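Local coordinates for Rio2 kinase (Chaetomium thermophilum, PDB 4GYI), which binds ADP and magnesium as an atypical RIO-type kinase of pre-40S ribosome maturation, and probably phosphorylates proteins on serine and threonine, at residues Phe274-Val278 with Gly297-Ala303. Numbering follows the deposited sequence.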
loop_
_atom_site.group_PDB
_atom_site.type_symbol
_atom_site.label_atom_id
_atom_site.label_comp_id
_atom_site.label_asym_id
_atom_site.label_seq_id
_atom_site.Cartn_x
_atom_site.Cartn_y
_atom_site.Cartn_z
ATOM N N PHE A 274 7.502 -18.462 -5.186
ATOM C CA PHE A 274 8.896 -18.332 -5.596
ATOM C C PHE A 274 9.035 -18.467 -7.115
ATOM O O PHE A 274 9.512 -17.543 -7.780
ATOM C CB PHE A 274 9.767 -19.374 -4.896
ATOM C CG PHE A 274 11.235 -19.224 -5.165
ATOM C CD1 PHE A 274 12.016 -18.390 -4.382
ATOM C CD2 PHE A 274 11.840 -19.928 -6.201
ATOM C CE1 PHE A 274 13.377 -18.251 -4.626
ATOM C CE2 PHE A 274 13.192 -19.795 -6.452
ATOM C CZ PHE A 274 13.964 -18.950 -5.655
ATOM N N ASP A 275 8.611 -19.612 -7.650
ATOM C CA ASP A 275 8.797 -19.921 -9.067
ATOM C C ASP A 275 8.160 -18.863 -9.950
ATOM O O ASP A 275 8.666 -18.548 -11.021
ATOM C CB ASP A 275 8.197 -21.281 -9.410
ATOM C CG ASP A 275 9.037 -22.440 -8.909
ATOM O OD1 ASP A 275 10.256 -22.252 -8.704
ATOM O OD2 ASP A 275 8.479 -23.547 -8.731
ATOM N N ARG A 276 7.048 -18.308 -9.478
ATOM C CA ARG A 276 6.305 -17.326 -10.242
ATOM C C ARG A 276 7.077 -16.013 -10.355
ATOM O O ARG A 276 7.102 -15.392 -11.412
ATOM C CB ARG A 276 4.944 -17.087 -9.615
ATOM C CG ARG A 276 3.962 -16.412 -10.545
ATOM C CD ARG A 276 2.593 -16.292 -9.888
ATOM N NE ARG A 276 2.611 -15.332 -8.795
ATOM C CZ ARG A 276 1.576 -15.074 -8.000
ATOM N NH1 ARG A 276 0.423 -15.708 -8.175
ATOM N NH2 ARG A 276 1.693 -14.176 -7.028
ATOM N N ASP A 277 7.699 -15.591 -9.262
ATOM C CA ASP A 277 8.551 -14.403 -9.284
ATOM C C ASP A 277 9.706 -14.570 -10.291
ATOM O O ASP A 277 9.929 -13.712 -11.154
ATOM C CB ASP A 277 9.086 -14.079 -7.869
ATOM C CG ASP A 277 8.040 -13.345 -6.966
ATOM O OD1 ASP A 277 6.963 -12.930 -7.474
ATOM O OD2 ASP A 277 8.314 -13.163 -5.746
ATOM N N VAL A 278 10.428 -15.679 -10.185
ATOM C CA VAL A 278 11.539 -15.962 -11.092
ATOM C C VAL A 278 11.073 -16.005 -12.561
ATOM O O VAL A 278 11.712 -15.433 -13.443
ATOM C CB VAL A 278 12.220 -17.306 -10.723
ATOM C CG1 VAL A 278 13.204 -17.730 -11.798
ATOM C CG2 VAL A 278 12.897 -17.222 -9.357
ATOM N N GLY A 297 17.302 -22.490 -13.128
ATOM C CA GLY A 297 16.725 -22.007 -11.888
ATOM C C GLY A 297 16.787 -20.490 -11.746
ATOM O O GLY A 297 16.666 -19.785 -12.745
ATOM N N PRO A 298 16.973 -19.978 -10.510
ATOM C CA PRO A 298 17.116 -20.781 -9.289
ATOM C C PRO A 298 15.815 -21.489 -8.952
ATOM O O PRO A 298 14.755 -21.077 -9.416
ATOM C CB PRO A 298 17.457 -19.737 -8.214
ATOM C CG PRO A 298 16.862 -18.485 -8.695
ATOM C CD PRO A 298 16.963 -18.533 -10.207
ATOM N N PHE A 299 15.906 -22.583 -8.212
ATOM C CA PHE A 299 14.725 -23.358 -7.878
ATOM C C PHE A 299 14.440 -23.187 -6.402
ATOM O O PHE A 299 15.365 -22.981 -5.604
ATOM C CB PHE A 299 14.950 -24.836 -8.186
ATOM C CG PHE A 299 15.571 -25.086 -9.524
ATOM C CD1 PHE A 299 14.806 -25.035 -10.677
ATOM C CD2 PHE A 299 16.920 -25.377 -9.631
ATOM C CE1 PHE A 299 15.374 -25.267 -11.916
ATOM C CE2 PHE A 299 17.491 -25.609 -10.860
ATOM C CZ PHE A 299 16.714 -25.558 -12.009
ATOM N N TYR A 300 13.165 -23.283 -6.049
ATOM C CA TYR A 300 12.723 -23.136 -4.667
ATOM C C TYR A 300 13.441 -24.066 -3.683
ATOM O O TYR A 300 13.827 -23.635 -2.593
ATOM C CB TYR A 300 11.223 -23.368 -4.578
ATOM C CG TYR A 300 10.689 -23.364 -3.167
ATOM C CD1 TYR A 300 10.476 -22.170 -2.490
ATOM C CD2 TYR A 300 10.395 -24.557 -2.511
ATOM C CE1 TYR A 300 9.976 -22.163 -1.195
ATOM C CE2 TYR A 300 9.906 -24.562 -1.219
ATOM C CZ TYR A 300 9.697 -23.362 -0.565
ATOM O OH TYR A 300 9.198 -23.368 0.720
ATOM N N LYS A 301 13.619 -25.333 -4.051
ATOM C CA LYS A 301 14.239 -26.276 -3.121
ATOM C C LYS A 301 15.668 -25.876 -2.769
ATOM O O LYS A 301 16.123 -26.134 -1.658
ATOM C CB LYS A 301 14.191 -27.724 -3.625
ATOM C CG LYS A 301 13.567 -27.914 -4.992
ATOM C CD LYS A 301 14.574 -27.704 -6.118
ATOM C CE LYS A 301 15.629 -28.803 -6.149
ATOM N NZ LYS A 301 16.466 -28.724 -7.378
ATOM N N ASP A 302 16.367 -25.251 -3.715
ATOM C CA ASP A 302 17.674 -24.667 -3.435
ATOM C C ASP A 302 17.507 -23.550 -2.419
ATOM O O ASP A 302 18.082 -23.594 -1.338
ATOM C CB ASP A 302 18.310 -24.070 -4.693
ATOM C CG ASP A 302 18.409 -25.057 -5.833
ATOM O OD1 ASP A 302 18.376 -24.597 -7.002
ATOM O OD2 ASP A 302 18.526 -26.276 -5.562
ATOM N N ALA A 303 16.714 -22.542 -2.789
ATOM C CA ALA A 303 16.511 -21.352 -1.958
ATOM C C ALA A 303 16.125 -21.661 -0.503
ATOM O O ALA A 303 16.674 -21.061 0.422
ATOM C CB ALA A 303 15.473 -20.422 -2.600
HETATM O O HOH W 1 12.029 -21.052 -10.580
#
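V278 meets G297 at the start of 297-303, where its CG1 lies 4.1 Å from G297 O. That oxygen also accepts a hydrogen bond from K282 of helix 270-289. The positive phi of G297 favours glycine, and the peptide bond to P298 is cis. V278 CG1 also touches P298 CD. Next to CD in the ring, P298 CG stands 4.2 Å from F274 CZ. The carbonyl oxygen of P298 lies at the edge of the F274 ring, near its plane, 3.6 Å from CE2. A water joins the segments here, donating to P298 O at 3.0 Å and to D275 OD1 at 2.8 Å. F299 points away and takes the N-cap position of helix 300-304. G297 CA sits over one face of the F299 ring, and the F299 N-H makes a weak bond to D302 OD1. At Y300 the backbone N approaches F274 CE2 obliquely, at 3.5 Å. Y300 CD1 lies 3.8 Å from F274 CB, while the Y300 hydroxyl bonds to M265 O. A303 ends the contact, its CB 3.6 Å from F274 CE1. F274 reaches P298, the F299-Y300 backbone and A303 with its CG anti to the backbone N (chi1 -175°), sending the ring toward the short helix. I218 and L219 of helix 207-223 also touch F274, and I215 and L219 touch P298. Replacing F274 with alanine would take away the ring, and P298, Y300, A303, I218 and L219 would probably lose their shared apolar partner. The contact joins helix 270-289 to the loop and first turn of helix 300-304 in the kinase C-lobe, away from the nucleotide site. No direct hydrogen bond links 274-278 with 297-303; apart from the K282 bond, cohesion rests on apolar contact and one water-mediated link at D275.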